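Local atomic coordinates of putative ABC transporter amino acid-binding protein (Sinorhizobium meliloti, PDB entry 2Q88), a protein that probably serves as the substrate-binding component of an ABC transporter, capturing the compatible solutes ectoine and hydroxyectoine for uptake in osmoprotection. Residues Gly155-Gln163 with Leu180-Val189. Residues are numbered along the deposited sequence; the frame is centred on the assembly and turned at random.
Sequences GQSGLKMLQ and LVSKANDPNV
L180 lays its branched end on the first turn of helix 155-163. Its CB points toward that helix but stops short of contact. CG, anti to the backbone N (chi1 169°), comes within 4.0 Å of the O of G155. From there the two methyls part. CD1 lies 3.5 Å from the G155 O and also touches the backbone N of Q156. CD2 sits 3.3 Å from the same G155 O and also packs against CD1 of L159. G155, having no side chain, lets CD2 of L180 come in close to its backbone. L159 CD1 also meets CG2 of V181, and it lies 4.2 Å from CG1 of V189. Both methyls of V189 pack on CD1 of L162. The fold is that of a two-lobed periplasmic binding protein. Strand 169-173 links the two helices in one lobe and ends at P173 of the ectoine pocket. In the loop after helix 174-184, D186 OD2 takes a weak hydrogen bond of 2.8 Å from Q163 NE2. It is bent, at 122°, and the amide and carboxylate planes are 55° apart. The other oxygen, D186 OD1, accepts from N188 N at 2.9 Å, closing an Asx turn. With an alanine in place of D186, Q163 would probably lose this acceptor and the turn its side-chain brace. Backbone hydrogen bonding joins N188 to K107.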
loop_
_atom_site.group_PDB
_atom_site.type_symbol
_atom_site.label_atom_id
_atom_site.label_comp_id
_atom_site.label_asym_id
_atom_site.label_seq_id
_atom_site.Cartn_x
_atom_site.Cartn_y
_atom_site.Cartn_z
ATOM N N GLY A 155 1.950 10.240 6.486
ATOM C CA GLY A 155 2.144 9.800 7.859
ATOM C C GLY A 155 2.521 10.885 8.851
ATOM O O GLY A 155 1.990 10.932 9.953
ATOM N N GLN A 156 3.452 11.750 8.464
ATOM C CA GLN A 156 3.914 12.819 9.355
ATOM C C GLN A 156 2.777 13.807 9.680
ATOM O O GLN A 156 2.647 14.259 10.816
ATOM C CB GLN A 156 5.161 13.504 8.767
ATOM C CG GLN A 156 6.413 12.614 8.844
ATOM C CD GLN A 156 7.552 13.019 7.904
ATOM O OE1 GLN A 156 7.344 13.693 6.889
ATOM N NE2 GLN A 156 8.761 12.578 8.235
ATOM N N SER A 157 1.925 14.091 8.696
ATOM C CA SER A 157 0.741 14.927 8.922
ATOM C C SER A 157 -0.297 14.229 9.799
ATOM O O SER A 157 -0.925 14.872 10.635
ATOM C CB SER A 157 0.115 15.368 7.606
ATOM O OG SER A 157 0.999 16.246 6.911
ATOM N N GLY A 158 -0.470 12.921 9.607
ATOM C CA GLY A 158 -1.395 12.130 10.436
ATOM C C GLY A 158 -1.035 12.149 11.904
ATOM O O GLY A 158 -1.905 12.302 12.775
ATOM N N LEU A 159 0.254 11.979 12.178
ATOM C CA LEU A 159 0.767 12.054 13.541
ATOM C C LEU A 159 0.595 13.445 14.138
ATOM O O LEU A 159 0.200 13.583 15.294
ATOM C CB LEU A 159 2.234 11.634 13.584
ATOM C CG LEU A 159 2.663 10.917 14.862
ATOM C CD1 LEU A 159 2.082 9.513 14.913
ATOM C CD2 LEU A 159 4.162 10.858 14.874
ATOM N N LYS A 160 0.867 14.477 13.341
ATOM C CA LYS A 160 0.672 15.858 13.787
ATOM C C LYS A 160 -0.797 16.161 14.106
ATOM O O LYS A 160 -1.100 16.822 15.099
ATOM C CB LYS A 160 1.266 16.839 12.754
ATOM C CG LYS A 160 1.370 18.296 13.209
ATOM C CD LYS A 160 2.252 18.471 14.443
ATOM C CE LYS A 160 2.302 19.937 14.860
ATOM N NZ LYS A 160 2.437 20.072 16.336
ATOM N N MET A 161 -1.714 15.647 13.285
ATOM C CA MET A 161 -3.151 15.808 13.541
ATOM C C MET A 161 -3.616 15.109 14.812
ATOM O O MET A 161 -4.471 15.619 15.527
ATOM C CB MET A 161 -3.963 15.269 12.376
ATOM C CG MET A 161 -4.413 16.316 11.419
ATOM S SD MET A 161 -5.374 15.537 10.121
ATOM C CE MET A 161 -4.324 15.875 8.704
ATOM N N LEU A 162 -3.058 13.927 15.058
ATOM C CA LEU A 162 -3.320 13.142 16.259
ATOM C C LEU A 162 -2.800 13.885 17.487
ATOM O O LEU A 162 -3.520 14.063 18.462
ATOM C CB LEU A 162 -2.605 11.795 16.135
ATOM C CG LEU A 162 -3.178 10.475 16.642
ATOM C CD1 LEU A 162 -2.029 9.639 17.162
ATOM C CD2 LEU A 162 -4.266 10.644 17.711
ATOM N N GLN A 163 -1.543 14.310 17.425
ATOM C CA GLN A 163 -0.918 15.117 18.478
ATOM C C GLN A 163 -1.688 16.414 18.779
ATOM O O GLN A 163 -1.864 16.775 19.941
ATOM C CB GLN A 163 0.533 15.449 18.101
ATOM C CG GLN A 163 1.484 14.244 18.072
ATOM C CD GLN A 163 2.818 14.534 17.377
ATOM O OE1 GLN A 163 2.985 15.567 16.727
ATOM N NE2 GLN A 163 3.768 13.613 17.517
ATOM N N LEU A 180 6.517 4.850 11.511
ATOM C CA LEU A 180 6.226 6.265 11.733
ATOM C C LEU A 180 6.324 6.660 13.208
ATOM O O LEU A 180 6.969 7.659 13.540
ATOM C CB LEU A 180 4.840 6.599 11.161
ATOM C CG LEU A 180 4.162 7.933 11.454
ATOM C CD1 LEU A 180 4.902 9.093 10.784
ATOM C CD2 LEU A 180 2.708 7.867 10.985
ATOM N N VAL A 181 5.708 5.863 14.083
ATOM C CA VAL A 181 5.732 6.111 15.532
ATOM C C VAL A 181 7.146 5.992 16.122
ATOM O O VAL A 181 7.556 6.824 16.938
ATOM C CB VAL A 181 4.727 5.194 16.282
ATOM C CG1 VAL A 181 4.837 5.354 17.800
ATOM C CG2 VAL A 181 3.298 5.509 15.831
ATOM N N SER A 182 7.894 4.981 15.687
ATOM C CA SER A 182 9.265 4.783 16.173
ATOM C C SER A 182 10.229 5.906 15.767
ATOM O O SER A 182 11.289 6.067 16.380
ATOM C CB SER A 182 9.810 3.423 15.730
ATOM O OG SER A 182 10.048 3.399 14.333
ATOM N N LYS A 183 9.868 6.669 14.738
ATOM C CA LYS A 183 10.671 7.809 14.294
ATOM C C LYS A 183 10.201 9.123 14.918
ATOM O O LYS A 183 10.924 10.126 14.894
ATOM C CB LYS A 183 10.633 7.940 12.773
ATOM C CG LYS A 183 11.424 6.893 12.020
ATOM C CD LYS A 183 11.258 7.081 10.531
ATOM C CE LYS A 183 11.832 5.911 9.762
ATOM N NZ LYS A 183 11.158 5.745 8.442
ATOM N N ALA A 184 8.988 9.108 15.464
ATOM C CA ALA A 184 8.334 10.319 15.959
ATOM C C ALA A 184 8.875 10.779 17.296
ATOM O O ALA A 184 8.928 11.984 17.567
ATOM C CB ALA A 184 6.862 10.091 16.076
ATOM N N ASN A 185 9.250 9.813 18.133
ATOM C CA ASN A 185 9.682 10.086 19.497
ATOM C C ASN A 185 8.602 10.862 20.266
ATOM O O ASN A 185 8.842 11.964 20.770
ATOM C CB ASN A 185 11.025 10.825 19.494
ATOM C CG ASN A 185 11.794 10.643 20.782
ATOM O OD1 ASN A 185 11.334 11.028 21.860
ATOM N ND2 ASN A 185 12.981 10.055 20.678
ATOM N N ASP A 186 7.405 10.280 20.329
ATOM C CA ASP A 186 6.287 10.871 21.055
ATOM C C ASP A 186 5.693 9.878 22.052
ATOM O O ASP A 186 4.973 8.951 21.661
ATOM C CB ASP A 186 5.205 11.357 20.083
ATOM C CG ASP A 186 4.130 12.197 20.766
ATOM O OD1 ASP A 186 4.066 12.239 22.014
ATOM O OD2 ASP A 186 3.291 12.856 20.126
ATOM N N PRO A 187 5.961 10.096 23.339
ATOM C CA PRO A 187 5.480 9.207 24.398
ATOM C C PRO A 187 3.956 9.254 24.581
ATOM O O PRO A 187 3.377 8.356 25.188
ATOM C CB PRO A 187 6.183 9.750 25.646
ATOM C CG PRO A 187 6.406 11.195 25.344
ATOM C CD PRO A 187 6.733 11.231 23.882
ATOM N N ASN A 188 3.318 10.291 24.044
ATOM C CA ASN A 188 1.880 10.468 24.187
ATOM C C ASN A 188 1.058 9.811 23.075
ATOM O O ASN A 188 -0.168 9.951 23.037
ATOM C CB ASN A 188 1.551 11.954 24.324
ATOM C CG ASN A 188 2.167 12.564 25.568
ATOM O OD1 ASN A 188 3.090 13.376 25.486
ATOM N ND2 ASN A 188 1.677 12.148 26.733
ATOM N N VAL A 189 1.749 9.092 22.191
ATOM C CA VAL A 189 1.124 8.319 21.117
ATOM C C VAL A 189 1.351 6.825 21.364
ATOM O O VAL A 189 2.412 6.414 21.850
ATOM C CB VAL A 189 1.670 8.730 19.721
ATOM C CG1 VAL A 189 1.183 7.783 18.640
ATOM C CG2 VAL A 189 1.271 10.162 19.386
#